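Local coordinates for protein berberine bridge enzyme-like 28 (Arabidopsis thaliana, PDB 5D79) that probably works as an FAD-dependent oxidoreductase of the berberine bridge enzyme-like family and is involved in adaptation to salt stress, at residues 156-161 against 354-359; 254-259 against 311-316; 272-277 against 423-428. All blocks are in the same frame, centred on the assembly; numbering follows the deposited sequence.

How the contacts relate
Contacts 2 and 3 both set a helix against the same seven-stranded antiparallel sheet. Their centres lie about 18 Å apart and their nearest atoms about 8 Å, and the strand of contact 2 runs on directly into the helix of contact 3. Contact 1 lies farther off, its centre about 26 Å from that of contact 2 and about 30 Å from that of contact 3. It joins a helix of the FAD-binding part of the chain to a loop that follows helix 336-343 and leads into the outermost strand 363-372. The side chain of Tyr-157 in contact 1 is about 9 Å from the bound FAD, that of Tyr-425 in contact 3 about 13 Å; contacts 2 and 3 both lie away from the annotated sites.

Contact 1: 156-161 against 354-359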
loop_
_atom_site.group_PDB
_atom_site.type_symbol
_atom_site.label_atom_id
_atom_site.label_comp_id
_atom_site.label_asym_id
_atom_site.label_seq_id
_atom_site.Cartn_x
_atom_site.Cartn_y
_atom_site.Cartn_z
ATOM N N LEU A 156 -6.160 7.690 -11.166
ATOM C CA LEU A 156 -5.128 7.456 -12.164
ATOM C C LEU A 156 -5.595 6.414 -13.185
ATOM O O LEU A 156 -5.501 6.619 -14.406
ATOM C CB LEU A 156 -3.829 7.006 -11.499
ATOM C CG LEU A 156 -2.770 6.555 -12.495
ATOM C CD1 LEU A 156 -2.336 7.729 -13.357
ATOM C CD2 LEU A 156 -1.591 5.939 -11.767
ATOM N N TYR A 157 -6.098 5.299 -12.667
ATOM C CA TYR A 157 -6.661 4.251 -13.498
ATOM C C TYR A 157 -7.692 4.813 -14.466
ATOM O O TYR A 157 -7.684 4.499 -15.662
ATOM C CB TYR A 157 -7.301 3.176 -12.624
ATOM C CG TYR A 157 -6.303 2.322 -11.902
ATOM C CD1 TYR A 157 -4.981 2.279 -12.310
ATOM C CD2 TYR A 157 -6.678 1.548 -10.808
ATOM C CE1 TYR A 157 -4.056 1.483 -11.644
ATOM C CE2 TYR A 157 -5.762 0.744 -10.142
ATOM C CZ TYR A 157 -4.460 0.719 -10.571
ATOM O OH TYR A 157 -3.541 -0.064 -9.929
ATOM N N TYR A 158 -8.573 5.655 -13.935
ATOM C CA TYR A 158 -9.681 6.207 -14.703
ATOM C C TYR A 158 -9.173 7.063 -15.845
ATOM O O TYR A 158 -9.693 7.011 -16.953
ATOM C CB TYR A 158 -10.597 7.027 -13.799
ATOM C CG TYR A 158 -11.819 7.565 -14.488
ATOM C CD1 TYR A 158 -12.855 6.716 -14.875
ATOM C CD2 TYR A 158 -11.952 8.927 -14.738
ATOM C CE1 TYR A 158 -13.990 7.213 -15.497
ATOM C CE2 TYR A 158 -13.081 9.432 -15.358
ATOM C CZ TYR A 158 -14.095 8.574 -15.735
ATOM O OH TYR A 158 -15.213 9.087 -16.352
ATOM N N GLU A 159 -8.140 7.844 -15.566
ATOM C CA GLU A 159 -7.598 8.770 -16.550
ATOM C C GLU A 159 -6.976 7.992 -17.720
ATOM O O GLU A 159 -7.254 8.267 -18.889
ATOM C CB GLU A 159 -6.594 9.704 -15.860
ATOM C CG GLU A 159 -6.056 10.853 -16.702
ATOM C CD GLU A 159 -7.129 11.767 -17.282
ATOM O OE1 GLU A 159 -8.180 12.017 -16.624
ATOM O OE2 GLU A 159 -6.889 12.237 -18.419
ATOM N N ILE A 160 -6.158 7.002 -17.383
ATOM C CA ILE A 160 -5.624 6.056 -18.352
ATOM C C ILE A 160 -6.718 5.308 -19.121
ATOM O O ILE A 160 -6.812 5.415 -20.341
ATOM C CB ILE A 160 -4.741 5.020 -17.667
ATOM C CG1 ILE A 160 -3.599 5.705 -16.917
ATOM C CG2 ILE A 160 -4.221 4.035 -18.689
ATOM C CD1 ILE A 160 -2.807 4.773 -16.028
ATOM N N GLY A 161 -7.547 4.559 -18.399
ATOM C CA GLY A 161 -8.501 3.659 -19.014
ATOM C C GLY A 161 -9.530 4.304 -19.917
ATOM O O GLY A 161 -9.947 3.700 -20.902
ATOM N N VAL A 354 -16.847 4.704 -11.358
ATOM C CA VAL A 354 -16.798 4.362 -9.938
ATOM C C VAL A 354 -15.367 4.367 -9.433
ATOM O O VAL A 354 -15.117 4.379 -8.227
ATOM C CB VAL A 354 -17.424 2.995 -9.657
ATOM C CG1 VAL A 354 -18.846 2.963 -10.183
ATOM C CG2 VAL A 354 -16.598 1.887 -10.280
ATOM N N LEU A 355 -14.423 4.362 -10.364
ATOM C CA LEU A 355 -13.014 4.389 -10.019
ATOM C C LEU A 355 -12.644 5.702 -9.361
ATOM O O LEU A 355 -11.688 5.772 -8.587
ATOM C CB LEU A 355 -12.170 4.166 -11.262
ATOM C CG LEU A 355 -12.389 2.769 -11.825
ATOM C CD1 LEU A 355 -11.499 2.592 -13.020
ATOM C CD2 LEU A 355 -12.121 1.698 -10.767
ATOM N N THR A 356 -13.439 6.725 -9.668
ATOM C CA THR A 356 -13.212 8.094 -9.224
ATOM C C THR A 356 -13.841 8.434 -7.876
ATOM O O THR A 356 -13.636 9.533 -7.376
ATOM C CB THR A 356 -13.754 9.093 -10.253
ATOM O OG1 THR A 356 -15.178 9.114 -10.189
ATOM C CG2 THR A 356 -13.348 8.681 -11.645
ATOM N N ASN A 357 -14.606 7.512 -7.293
ATOM C CA ASN A 357 -15.173 7.737 -5.963
ATOM C C ASN A 357 -14.099 7.703 -4.897
ATOM O O ASN A 357 -13.224 6.851 -4.910
ATOM C CB ASN A 357 -16.240 6.701 -5.620
ATOM C CG ASN A 357 -17.347 6.625 -6.662
ATOM O OD1 ASN A 357 -17.693 7.624 -7.314
ATOM N ND2 ASN A 357 -17.909 5.427 -6.824
ATOM N N ARG A 358 -14.165 8.645 -3.974
ATOM C CA ARG A 358 -13.246 8.669 -2.851
ATOM C C ARG A 358 -14.059 8.630 -1.577
ATOM O O ARG A 358 -13.955 9.522 -0.749
ATOM C CB ARG A 358 -12.355 9.920 -2.880
ATOM C CG ARG A 358 -11.238 9.885 -3.903
ATOM C CD ARG A 358 -10.552 11.236 -3.989
ATOM N NE ARG A 358 -9.638 11.519 -2.880
ATOM C CZ ARG A 358 -8.421 12.040 -3.040
ATOM N NH1 ARG A 358 -7.647 12.281 -1.985
ATOM N NH2 ARG A 358 -7.974 12.321 -4.262
ATOM N N GLU A 359 -14.892 7.612 -1.424
ATOM C CA GLU A 359 -15.754 7.580 -0.257
ATOM C C GLU A 359 -15.059 6.890 0.917
ATOM O O GLU A 359 -14.145 6.074 0.730
ATOM C CB GLU A 359 -17.091 6.913 -0.589
ATOM C CG GLU A 359 -18.002 7.778 -1.472
ATOM C CD GLU A 359 -18.205 9.200 -0.929
ATOM O OE1 GLU A 359 -18.737 9.354 0.195
ATOM O OE2 GLU A 359 -17.834 10.167 -1.636
#
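A CH-pi contact between Thr-356 and Tyr-158, flanked by aliphatic packing of Leu-355, joins the FAD-binding PCMH-type region to the part of the chain that builds the seven-stranded antiparallel sheet. Residues 156-161 belong to helix 153-163. Residues 354-356 form a 3-10 segment in the long loop between helix 336-343 and strand 363-372. The two backbones come nearest at Tyr-158 and Leu-355, whose CA atoms are 6.0 Å apart.

Tyr-158 reaches the loop with CG anti to its own backbone N (chi1 -176°), which presents one ring face to the methyl of Thr-356. At the base of the side chain, CB of Tyr-158 meets CB of Leu-355 at 4.1 Å. The isobutyl group of Leu-355 continues toward the preceding residue of the helix, where CD1 of Leu-355 lies 4.3 Å from CB of Tyr-157. The phenol of Tyr-157 then turns off, its hydroxyl hydrogen-bonded to O of Gly-172 and its ring edge-to-face with Trp-336. Ile-337, Val-340 and Leu-341 of helix 336-343 also pack against Leu-355, so this leucine fills a joint between two helices. A salt bridge between Arg-358 and Glu-155 ties the same loop to helix 153-163 a second time.

OG1 of Thr-356 is hydrogen-bonded to O of Gly-353, which probably helps to hold the rotation that turns CG2 to the tyrosine (chi1 74°) and the polar branch back to its own turn. The methyl carbon CG2 of Thr-356 stands 3.5 Å from the centroid of the Tyr-158 ring, 20° off the ring normal. It is displaced toward the root of the ring, its closest approaches being to CD2 and CG of Tyr-158, both at 3.4 Å.

Contact 2: 254-259 against 311-316; sequences TVFKVQ and NNLLAL
Leu-313, projecting from helix 310-320 toward the sheet, meets Thr-254 and Phe-256 of strand 253-260 and has the largest buried area of the three. These two strand residues are alternate positions and point to the same side of the strand, so the leucine can touch both at once. Its CD2 does most of the work: CD2 of Leu-313 is 3.6 Å from CG2 of Thr-254 and 3.7 Å from CD1 of Phe-256. The other branch also reaches the ring, with CD1 of Leu-313 lying 4.1 Å from CE1 of Phe-256.

The contact is part of a beta-alpha-beta crossover. Strands 298-306 and 331-334 run parallel to each other on either side of strand 253-260, and helix 310-320 lies in the connection between them, packing across the middle strand. Tyr-306 and Cys-331, from the two flanking strands, also touch Leu-313, while Leu-284 and Ile-286 of the next strand meet the Phe-256 ring.

Thr-254 divides its two branches between polar and apolar partners. Its methyl, CG2, lies anti to the backbone N and faces the leucine, whereas OG1 is hydrogen-bonded to O of Gly-308 in the turn leading into the helix. Phe-256 takes a chi1 of 65°, which places CG between its backbone N and carbonyl carbon and turns CD1 and CE1 of the ring toward the two methyls of Leu-313, which meet it obliquely.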
loop_
_atom_site.group_PDB
_atom_site.type_symbol
_atom_site.label_atom_id
_atom_site.label_comp_id
_atom_site.label_asym_id
_atom_site.label_seq_id
_atom_site.Cartn_x
_atom_site.Cartn_y
_atom_site.Cartn_z
ATOM N N THR A 254 -7.658 -11.403 -19.988
ATOM C CA THR A 254 -8.549 -12.429 -19.469
ATOM C C THR A 254 -8.460 -12.526 -17.955
ATOM O O THR A 254 -7.375 -12.755 -17.411
ATOM C CB THR A 254 -8.227 -13.818 -20.073
ATOM O OG1 THR A 254 -8.255 -13.752 -21.502
ATOM C CG2 THR A 254 -9.235 -14.846 -19.613
ATOM N N VAL A 255 -9.604 -12.362 -17.284
ATOM C CA VAL A 255 -9.711 -12.683 -15.860
ATOM C C VAL A 255 -10.412 -14.038 -15.651
ATOM O O VAL A 255 -11.094 -14.542 -16.542
ATOM C CB VAL A 255 -10.463 -11.590 -15.063
ATOM C CG1 VAL A 255 -9.748 -10.248 -15.189
ATOM C CG2 VAL A 255 -11.941 -11.496 -15.496
ATOM N N PHE A 256 -10.227 -14.621 -14.466
ATOM C CA PHE A 256 -10.856 -15.898 -14.111
ATOM C C PHE A 256 -11.066 -16.051 -12.604
ATOM O O PHE A 256 -10.347 -15.476 -11.787
ATOM C CB PHE A 256 -10.029 -17.079 -14.637
ATOM C CG PHE A 256 -8.650 -17.207 -14.015
ATOM C CD1 PHE A 256 -7.559 -16.549 -14.568
ATOM C CD2 PHE A 256 -8.443 -18.014 -12.895
ATOM C CE1 PHE A 256 -6.308 -16.681 -14.010
ATOM C CE2 PHE A 256 -7.190 -18.148 -12.337
ATOM C CZ PHE A 256 -6.123 -17.481 -12.891
ATOM N N LYS A 257 -12.067 -16.836 -12.240
ATOM C CA LYS A 257 -12.355 -17.079 -10.843
ATOM C C LYS A 257 -12.732 -18.535 -10.700
ATOM O O LYS A 257 -13.505 -19.068 -11.500
ATOM C CB LYS A 257 -13.474 -16.159 -10.348
ATOM C CG LYS A 257 -13.826 -16.307 -8.874
ATOM C CD LYS A 257 -14.806 -15.227 -8.421
ATOM C CE LYS A 257 -14.189 -13.827 -8.563
ATOM N NZ LYS A 257 -15.110 -12.689 -8.227
ATOM N N VAL A 258 -12.149 -19.191 -9.707
ATOM C CA VAL A 258 -12.542 -20.542 -9.354
ATOM C C VAL A 258 -12.742 -20.608 -7.847
ATOM O O VAL A 258 -11.905 -20.144 -7.083
ATOM C CB VAL A 258 -11.504 -21.580 -9.804
ATOM C CG1 VAL A 258 -11.779 -22.930 -9.153
ATOM C CG2 VAL A 258 -11.495 -21.696 -11.321
ATOM N N GLN A 259 -13.869 -21.165 -7.431
ATOM C CA GLN A 259 -14.204 -21.266 -6.024
ATOM C C GLN A 259 -14.119 -22.720 -5.557
ATOM O O GLN A 259 -14.572 -23.632 -6.242
ATOM C CB GLN A 259 -15.608 -20.699 -5.773
ATOM C CG GLN A 259 -15.956 -20.544 -4.317
ATOM C CD GLN A 259 -17.389 -20.923 -4.023
ATOM O OE1 GLN A 259 -17.999 -21.703 -4.756
ATOM N NE2 GLN A 259 -17.938 -20.374 -2.947
ATOM N N ASN A 311 -8.121 -18.530 -24.834
ATOM C CA ASN A 311 -7.694 -19.879 -25.213
ATOM C C ASN A 311 -6.243 -20.142 -24.791
ATOM O O ASN A 311 -5.881 -21.270 -24.452
ATOM C CB ASN A 311 -7.882 -20.106 -26.719
ATOM C CG ASN A 311 -9.348 -20.346 -27.100
ATOM O OD1 ASN A 311 -10.247 -20.299 -26.252
ATOM N ND2 ASN A 311 -9.590 -20.600 -28.382
ATOM N N ASN A 312 -5.428 -19.088 -24.784
ATOM C CA ASN A 312 -4.040 -19.180 -24.356
ATOM C C ASN A 312 -3.925 -19.358 -22.856
ATOM O O ASN A 312 -3.042 -20.068 -22.376
ATOM C CB ASN A 312 -3.256 -17.942 -24.787
ATOM C CG ASN A 312 -3.105 -17.848 -26.289
ATOM O OD1 ASN A 312 -3.366 -18.808 -27.006
ATOM N ND2 ASN A 312 -2.678 -16.694 -26.772
ATOM N N LEU A 313 -4.809 -18.702 -22.114
ATOM C CA LEU A 313 -4.870 -18.898 -20.671
ATOM C C LEU A 313 -5.182 -20.359 -20.360
ATOM O O LEU A 313 -4.542 -20.972 -19.505
ATOM C CB LEU A 313 -5.926 -17.986 -20.036
ATOM C CG LEU A 313 -6.342 -18.390 -18.614
ATOM C CD1 LEU A 313 -5.179 -18.208 -17.651
ATOM C CD2 LEU A 313 -7.584 -17.649 -18.127
ATOM N N LEU A 314 -6.162 -20.908 -21.075
ATOM C CA LEU A 314 -6.687 -22.245 -20.804
ATOM C C LEU A 314 -5.663 -23.335 -21.093
ATOM O O LEU A 314 -5.542 -24.297 -20.335
ATOM C CB LEU A 314 -7.965 -22.494 -21.625
ATOM C CG LEU A 314 -9.167 -21.633 -21.222
ATOM C CD1 LEU A 314 -10.354 -21.855 -22.150
ATOM C CD2 LEU A 314 -9.534 -21.898 -19.769
ATOM N N ALA A 315 -4.942 -23.180 -22.199
ATOM C CA ALA A 315 -3.918 -24.131 -22.596
ATOM C C ALA A 315 -2.750 -24.054 -21.633
ATOM O O ALA A 315 -2.112 -25.064 -21.330
ATOM C CB ALA A 315 -3.460 -23.853 -24.009
ATOM N N LEU A 316 -2.476 -22.847 -21.152
ATOM C CA LEU A 316 -1.390 -22.642 -20.207
ATOM C C LEU A 316 -1.746 -23.252 -18.851
ATOM O O LEU A 316 -0.885 -23.793 -18.158
ATOM C CB LEU A 316 -1.072 -21.153 -20.071
ATOM C CG LEU A 316 0.101 -20.754 -19.171
ATOM C CD1 LEU A 316 1.404 -21.365 -19.638
ATOM C CD2 LEU A 316 0.225 -19.244 -19.112
#

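Contact 3: 272-277 against 423-428; sequences KWQYAA and NLYEIQ
At a classic beta bulge near the start of strand 425-434, where Leu-424 and Tyr-425 both face Val-372, helix 263-276 packs onto the sheet through Trp-273 and Gln-274. The central pair is a T-shaped (edge-to-face) stack: the six-membered ring of Trp-273 directs its edge at one face of the Tyr-425 ring, with centroids 4.9 Å apart and planes at 65°. CZ3 of Trp-273 stands over the centre of the phenol ring, 3.6 Å from CD1 of Tyr-425, while CH2 of Trp-273 lies 3.7 Å from CG of Tyr-425. The indole is also held by a hydrogen bond from NE1 to O of Ile-286.

Beyond the stack, the extended chain of Gln-274 brings its amide to the phenol's edge. OH of Tyr-425 donates a short hydrogen bond of 2.6 Å to OE1 of Gln-274, tilted 17° from the carbonyl plane. The backbone N of Ile-376 donates to the same oxygen, so two bonds grip it. A phenylalanine in place of this tyrosine would keep the ring face for the tryptophan but would probably leave OE1 of Gln-274 with one donor fewer and its amide less firmly fixed. Leu-424 adds a methyl, CD1, 3.9 Å from O of Gln-274. Such a helix lying on a seven-stranded antiparallel sheet is characteristic of the substrate domain in the berberine bridge enzyme fold.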
loop_
_atom_site.group_PDB
_atom_site.type_symbol
_atom_site.label_atom_id
_atom_site.label_comp_id
_atom_site.label_asym_id
_atom_site.label_seq_id
_atom_site.Cartn_x
_atom_site.Cartn_y
_atom_site.Cartn_z
ATOM N N LYS A 272 -0.379 -27.300 -4.469
ATOM C CA LYS A 272 0.119 -27.238 -5.838
ATOM C C LYS A 272 0.372 -25.798 -6.296
ATOM O O LYS A 272 1.358 -25.534 -6.986
ATOM C CB LYS A 272 -0.864 -27.935 -6.784
ATOM C CG LYS A 272 -0.646 -27.641 -8.259
ATOM C CD LYS A 272 0.689 -28.185 -8.758
ATOM C CE LYS A 272 0.899 -27.901 -10.245
ATOM N NZ LYS A 272 0.018 -28.735 -11.108
ATOM N N TRP A 273 -0.511 -24.871 -5.919
ATOM C CA TRP A 273 -0.331 -23.452 -6.246
ATOM C C TRP A 273 1.028 -22.960 -5.746
ATOM O O TRP A 273 1.699 -22.184 -6.408
ATOM C CB TRP A 273 -1.467 -22.613 -5.647
ATOM C CG TRP A 273 -1.354 -21.090 -5.824
ATOM C CD1 TRP A 273 -1.874 -20.342 -6.842
ATOM C CD2 TRP A 273 -0.710 -20.152 -4.931
ATOM N NE1 TRP A 273 -1.586 -19.003 -6.648
ATOM C CE2 TRP A 273 -0.869 -18.864 -5.488
ATOM C CE3 TRP A 273 0.007 -20.284 -3.730
ATOM C CZ2 TRP A 273 -0.344 -17.718 -4.887
ATOM C CZ3 TRP A 273 0.524 -19.140 -3.133
ATOM C CH2 TRP A 273 0.346 -17.877 -3.711
ATOM N N GLN A 274 1.437 -23.439 -4.581
ATOM C CA GLN A 274 2.664 -22.967 -3.945
ATOM C C GLN A 274 3.909 -23.250 -4.755
ATOM O O GLN A 274 4.920 -22.565 -4.605
ATOM C CB GLN A 274 2.830 -23.596 -2.566
ATOM C CG GLN A 274 2.088 -22.885 -1.461
ATOM C CD GLN A 274 2.565 -23.342 -0.114
ATOM O OE1 GLN A 274 2.964 -22.536 0.713
ATOM N NE2 GLN A 274 2.545 -24.655 0.110
ATOM N N TYR A 275 3.840 -24.273 -5.596
ATOM C CA TYR A 275 4.982 -24.659 -6.405
ATOM C C TYR A 275 4.905 -24.050 -7.810
ATOM O O TYR A 275 5.928 -23.852 -8.462
ATOM C CB TYR A 275 5.081 -26.186 -6.478
ATOM C CG TYR A 275 5.403 -26.840 -5.145
ATOM C CD1 TYR A 275 4.393 -27.207 -4.259
ATOM C CD2 TYR A 275 6.718 -27.087 -4.772
ATOM C CE1 TYR A 275 4.679 -27.801 -3.042
ATOM C CE2 TYR A 275 7.019 -27.689 -3.559
ATOM C CZ TYR A 275 6.000 -28.039 -2.691
ATOM O OH TYR A 275 6.309 -28.635 -1.477
ATOM N N ALA A 276 3.695 -23.727 -8.256
ATOM C CA ALA A 276 3.458 -23.293 -9.634
ATOM C C ALA A 276 3.363 -21.783 -9.832
ATOM O O ALA A 276 3.801 -21.277 -10.866
ATOM C CB ALA A 276 2.171 -23.945 -10.164
ATOM N N ALA A 277 2.781 -21.081 -8.852
ATOM C CA ALA A 277 2.293 -19.702 -9.016
ATOM C C ALA A 277 3.363 -18.664 -9.351
ATOM O O ALA A 277 3.095 -17.732 -10.122
ATOM C CB ALA A 277 1.549 -19.273 -7.770
ATOM N N ASN A 423 11.712 -15.138 -2.904
ATOM C CA ASN A 423 10.379 -15.054 -2.318
ATOM C C ASN A 423 9.388 -15.612 -3.296
ATOM O O ASN A 423 9.253 -15.103 -4.402
ATOM C CB ASN A 423 10.013 -13.619 -1.950
ATOM C CG ASN A 423 10.989 -13.012 -0.991
ATOM O OD1 ASN A 423 11.000 -13.346 0.192
ATOM N ND2 ASN A 423 11.841 -12.125 -1.496
ATOM N N LEU A 424 8.717 -16.682 -2.886
ATOM C CA LEU A 424 7.705 -17.320 -3.714
ATOM C C LEU A 424 6.432 -16.458 -3.776
ATOM O O LEU A 424 5.903 -16.186 -4.857
ATOM C CB LEU A 424 7.380 -18.718 -3.176
ATOM C CG LEU A 424 8.524 -19.707 -3.001
ATOM C CD1 LEU A 424 7.940 -21.046 -2.697
ATOM C CD2 LEU A 424 9.345 -19.770 -4.258
ATOM N N TYR A 425 5.946 -16.032 -2.613
ATOM C CA TYR A 425 4.763 -15.188 -2.553
ATOM C C TYR A 425 4.713 -14.394 -1.256
ATOM O O TYR A 425 5.478 -14.638 -0.325
ATOM C CB TYR A 425 3.488 -16.029 -2.713
ATOM C CG TYR A 425 3.258 -17.078 -1.650
ATOM C CD1 TYR A 425 3.770 -18.368 -1.797
ATOM C CD2 TYR A 425 2.508 -16.795 -0.519
ATOM C CE1 TYR A 425 3.558 -19.344 -0.846
ATOM C CE2 TYR A 425 2.287 -17.772 0.451
ATOM C CZ TYR A 425 2.815 -19.041 0.280
ATOM O OH TYR A 425 2.603 -20.015 1.231
ATOM N N GLU A 426 3.813 -13.429 -1.216
ATOM C CA GLU A 426 3.604 -12.624 -0.030
ATOM C C GLU A 426 2.244 -13.023 0.538
ATOM O O GLU A 426 1.332 -13.386 -0.206
ATOM C CB GLU A 426 3.683 -11.128 -0.372
ATOM C CG GLU A 426 3.578 -10.169 0.820
ATOM C CD GLU A 426 2.152 -9.703 1.074
ATOM O OE1 GLU A 426 1.271 -9.979 0.227
ATOM O OE2 GLU A 426 1.915 -9.058 2.115
ATOM N N ILE A 427 2.119 -12.992 1.855
ATOM C CA ILE A 427 0.868 -13.382 2.473
ATOM C C ILE A 427 0.438 -12.330 3.502
ATOM O O ILE A 427 1.231 -11.906 4.344
ATOM C CB ILE A 427 0.980 -14.794 3.118
ATOM C CG1 ILE A 427 -0.307 -15.182 3.843
ATOM C CG2 ILE A 427 2.166 -14.882 4.055
ATOM C CD1 ILE A 427 -0.327 -16.639 4.213
ATOM N N GLN A 428 -0.813 -11.890 3.399
ATOM C CA GLN A 428 -1.362 -10.919 4.331
ATOM C C GLN A 428 -2.480 -11.544 5.140
ATOM O O GLN A 428 -3.359 -12.187 4.599
ATOM C CB GLN A 428 -1.884 -9.678 3.592
ATOM C CG GLN A 428 -2.478 -8.612 4.511
ATOM C CD GLN A 428 -3.252 -7.534 3.772
ATOM O OE1 GLN A 428 -3.495 -7.634 2.562
ATOM N NE2 GLN A 428 -3.649 -6.491 4.503
#